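Local coordinates for aminopeptidase (Aneurinibacillus sp., PDB 2EK9), which probably acts as a zinc-dependent aminopeptidase of the M28 family, removing residues from the amino end of peptides, at residues I222-S227 against K292-M297. Residues are numbered along the deposited sequence; the frame is centred on the assembly and turned at random.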
loop_
_atom_site.group_PDB
_atom_site.type_symbol
_atom_site.label_atom_id
_atom_site.label_comp_id
_atom_site.label_asym_id
_atom_site.label_seq_id
_atom_site.Cartn_x
_atom_site.Cartn_y
_atom_site.Cartn_z
ATOM N N ILE A 222 2.172 -22.615 8.412
ATOM C CA ILE A 222 2.676 -21.786 7.328
ATOM C C ILE A 222 2.834 -20.348 7.822
ATOM O O ILE A 222 1.999 -19.839 8.578
ATOM C CB ILE A 222 1.694 -21.748 6.126
ATOM C CG1 ILE A 222 1.509 -23.144 5.534
ATOM C CG2 ILE A 222 2.209 -20.785 5.065
ATOM C CD1 ILE A 222 0.422 -23.199 4.461
ATOM N N ILE A 223 3.917 -19.702 7.404
ATOM C CA ILE A 223 4.148 -18.305 7.744
ATOM C C ILE A 223 4.484 -17.571 6.449
ATOM O O ILE A 223 5.277 -18.057 5.648
ATOM C CB ILE A 223 5.315 -18.114 8.738
ATOM C CG1 ILE A 223 4.889 -18.559 10.141
ATOM C CG2 ILE A 223 5.748 -16.651 8.740
ATOM C CD1 ILE A 223 5.910 -18.244 11.233
ATOM N N ILE A 224 3.864 -16.411 6.253
ATOM C CA ILE A 224 4.084 -15.598 5.062
ATOM C C ILE A 224 4.849 -14.333 5.434
ATOM O O ILE A 224 4.523 -13.665 6.420
ATOM C CB ILE A 224 2.740 -15.151 4.413
ATOM C CG1 ILE A 224 1.904 -16.369 4.001
ATOM C CG2 ILE A 224 3.015 -14.258 3.195
ATOM C CD1 ILE A 224 2.405 -17.077 2.775
ATOM N N ILE A 225 5.881 -14.028 4.651
ATOM C CA ILE A 225 6.681 -12.824 4.843
ATOM C C ILE A 225 6.583 -12.098 3.510
ATOM O O ILE A 225 7.008 -12.626 2.470
ATOM C CB ILE A 225 8.174 -13.126 5.122
ATOM C CG1 ILE A 225 8.330 -13.995 6.377
ATOM C CG2 ILE A 225 8.933 -11.821 5.310
ATOM C CD1 ILE A 225 8.118 -15.480 6.139
ATOM N N GLY A 226 6.015 -10.899 3.529
ATOM C CA GLY A 226 5.861 -10.162 2.288
ATOM C C GLY A 226 6.285 -8.706 2.256
ATOM O O GLY A 226 6.622 -8.095 3.279
ATOM N N SER A 227 6.259 -8.166 1.043
ATOM C CA SER A 227 6.606 -6.780 0.751
ATOM C C SER A 227 6.088 -6.544 -0.664
ATOM O O SER A 227 5.701 -7.500 -1.337
ATOM C CB SER A 227 8.123 -6.598 0.780
ATOM O OG SER A 227 8.762 -7.522 -0.090
ATOM N N LYS A 292 -6.344 -21.850 6.984
ATOM C CA LYS A 292 -6.368 -22.223 8.390
ATOM C C LYS A 292 -4.995 -22.605 8.935
ATOM O O LYS A 292 -4.752 -22.481 10.130
ATOM C CB LYS A 292 -7.371 -23.360 8.634
ATOM C CG LYS A 292 -6.919 -24.748 8.233
ATOM C CD LYS A 292 -7.957 -25.783 8.659
ATOM C CE LYS A 292 -7.545 -27.194 8.279
ATOM N NZ LYS A 292 -8.621 -28.178 8.592
ATOM N N ARG A 293 -4.090 -23.055 8.069
ATOM C CA ARG A 293 -2.754 -23.435 8.525
ATOM C C ARG A 293 -1.761 -22.272 8.564
ATOM O O ARG A 293 -0.637 -22.429 9.047
ATOM C CB ARG A 293 -2.179 -24.544 7.644
ATOM C CG ARG A 293 -2.904 -25.870 7.748
ATOM C CD ARG A 293 -2.139 -26.958 7.016
ATOM N NE ARG A 293 -2.130 -26.767 5.570
ATOM C CZ ARG A 293 -1.028 -26.674 4.831
ATOM N NH1 ARG A 293 0.166 -26.746 5.404
ATOM N NH2 ARG A 293 -1.120 -26.527 3.516
ATOM N N THR A 294 -2.155 -21.109 8.049
ATOM C CA THR A 294 -1.247 -19.965 8.060
ATOM C C THR A 294 -1.330 -19.279 9.421
ATOM O O THR A 294 -2.281 -18.551 9.709
ATOM C CB THR A 294 -1.590 -18.971 6.929
ATOM O OG1 THR A 294 -1.460 -19.634 5.664
ATOM C CG2 THR A 294 -0.636 -17.769 6.962
ATOM N N ILE A 295 -0.327 -19.521 10.261
ATOM C CA ILE A 295 -0.315 -18.957 11.606
ATOM C C ILE A 295 0.034 -17.477 11.661
ATOM O O ILE A 295 -0.186 -16.821 12.682
ATOM C CB ILE A 295 0.641 -19.748 12.537
ATOM C CG1 ILE A 295 2.078 -19.694 12.014
ATOM C CG2 ILE A 295 0.182 -21.199 12.627
ATOM C CD1 ILE A 295 3.078 -20.391 12.933
ATOM N N GLY A 296 0.555 -16.942 10.562
ATOM C CA GLY A 296 0.900 -15.535 10.551
ATOM C C GLY A 296 1.465 -14.991 9.253
ATOM O O GLY A 296 2.106 -15.709 8.482
ATOM N N MET A 297 1.212 -13.709 9.012
ATOM C CA MET A 297 1.721 -13.030 7.826
ATOM C C MET A 297 2.400 -11.734 8.271
ATOM O O MET A 297 1.792 -10.887 8.931
ATOM C CB MET A 297 0.583 -12.751 6.837
ATOM C CG MET A 297 1.016 -12.153 5.488
ATOM S SD MET A 297 1.239 -10.365 5.549
ATOM C CE MET A 297 -0.352 -9.911 5.969
#
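I222 and R293 meet where two parallel strands begin: CD1 of I222 lies over one face of the R293 guanidinium, toward its rim, 3.7 Å from NH1. With CG1 of I222 beside its own backbone N and chi2 extended, the branch is directed to the arginine; the R293 chain bends at chi3 to bring its flat group over this methyl. A salt bridge from R293 NE to D289 and a hydrogen bond from NH1 to the carbonyl of N220 fix the guanidinium's rotation. An alanine in place of I222 would probably leave that guanidinium face without the cover of CD1 and, with CG2 gone, open a gap beside T294, whose OG1 lies 3.9 Å from I222 CG2 while hydrogen-bonding to the E290 carbonyl. Three backbone bonds join the segments. I222 N to R293 O is bent at hydrogen, and I295 N reaches I222 O; I224 N to G296 O, 2.9 Å, is nearly straight (170°) and lies in the carbonyl plane. On the face bearing I222, T294 and I224, M297 takes CG anti to its backbone N (chi1 -175°), which sets CG against I224, 3.6 Å from its CB; bends at chi2 and chi3 then lead the sulfur away, and the side chain also touches H348 and F351. I223 points to the other face, where its CG1 meets I295 CG1 at 3.6 Å. The parallel bridges I222–T294 and I224–M297, with a closest axis approach of 4.8 Å at 16° between strands 222-227 and 294-297, identify neighbouring parallel strands, here in the core of the M28 peptidase domain. Helix 288-293 precedes strand 294-300, consistent with the alternating alpha/beta architecture of zinc exopeptidases; the strand leads on toward the zinc ligand D301.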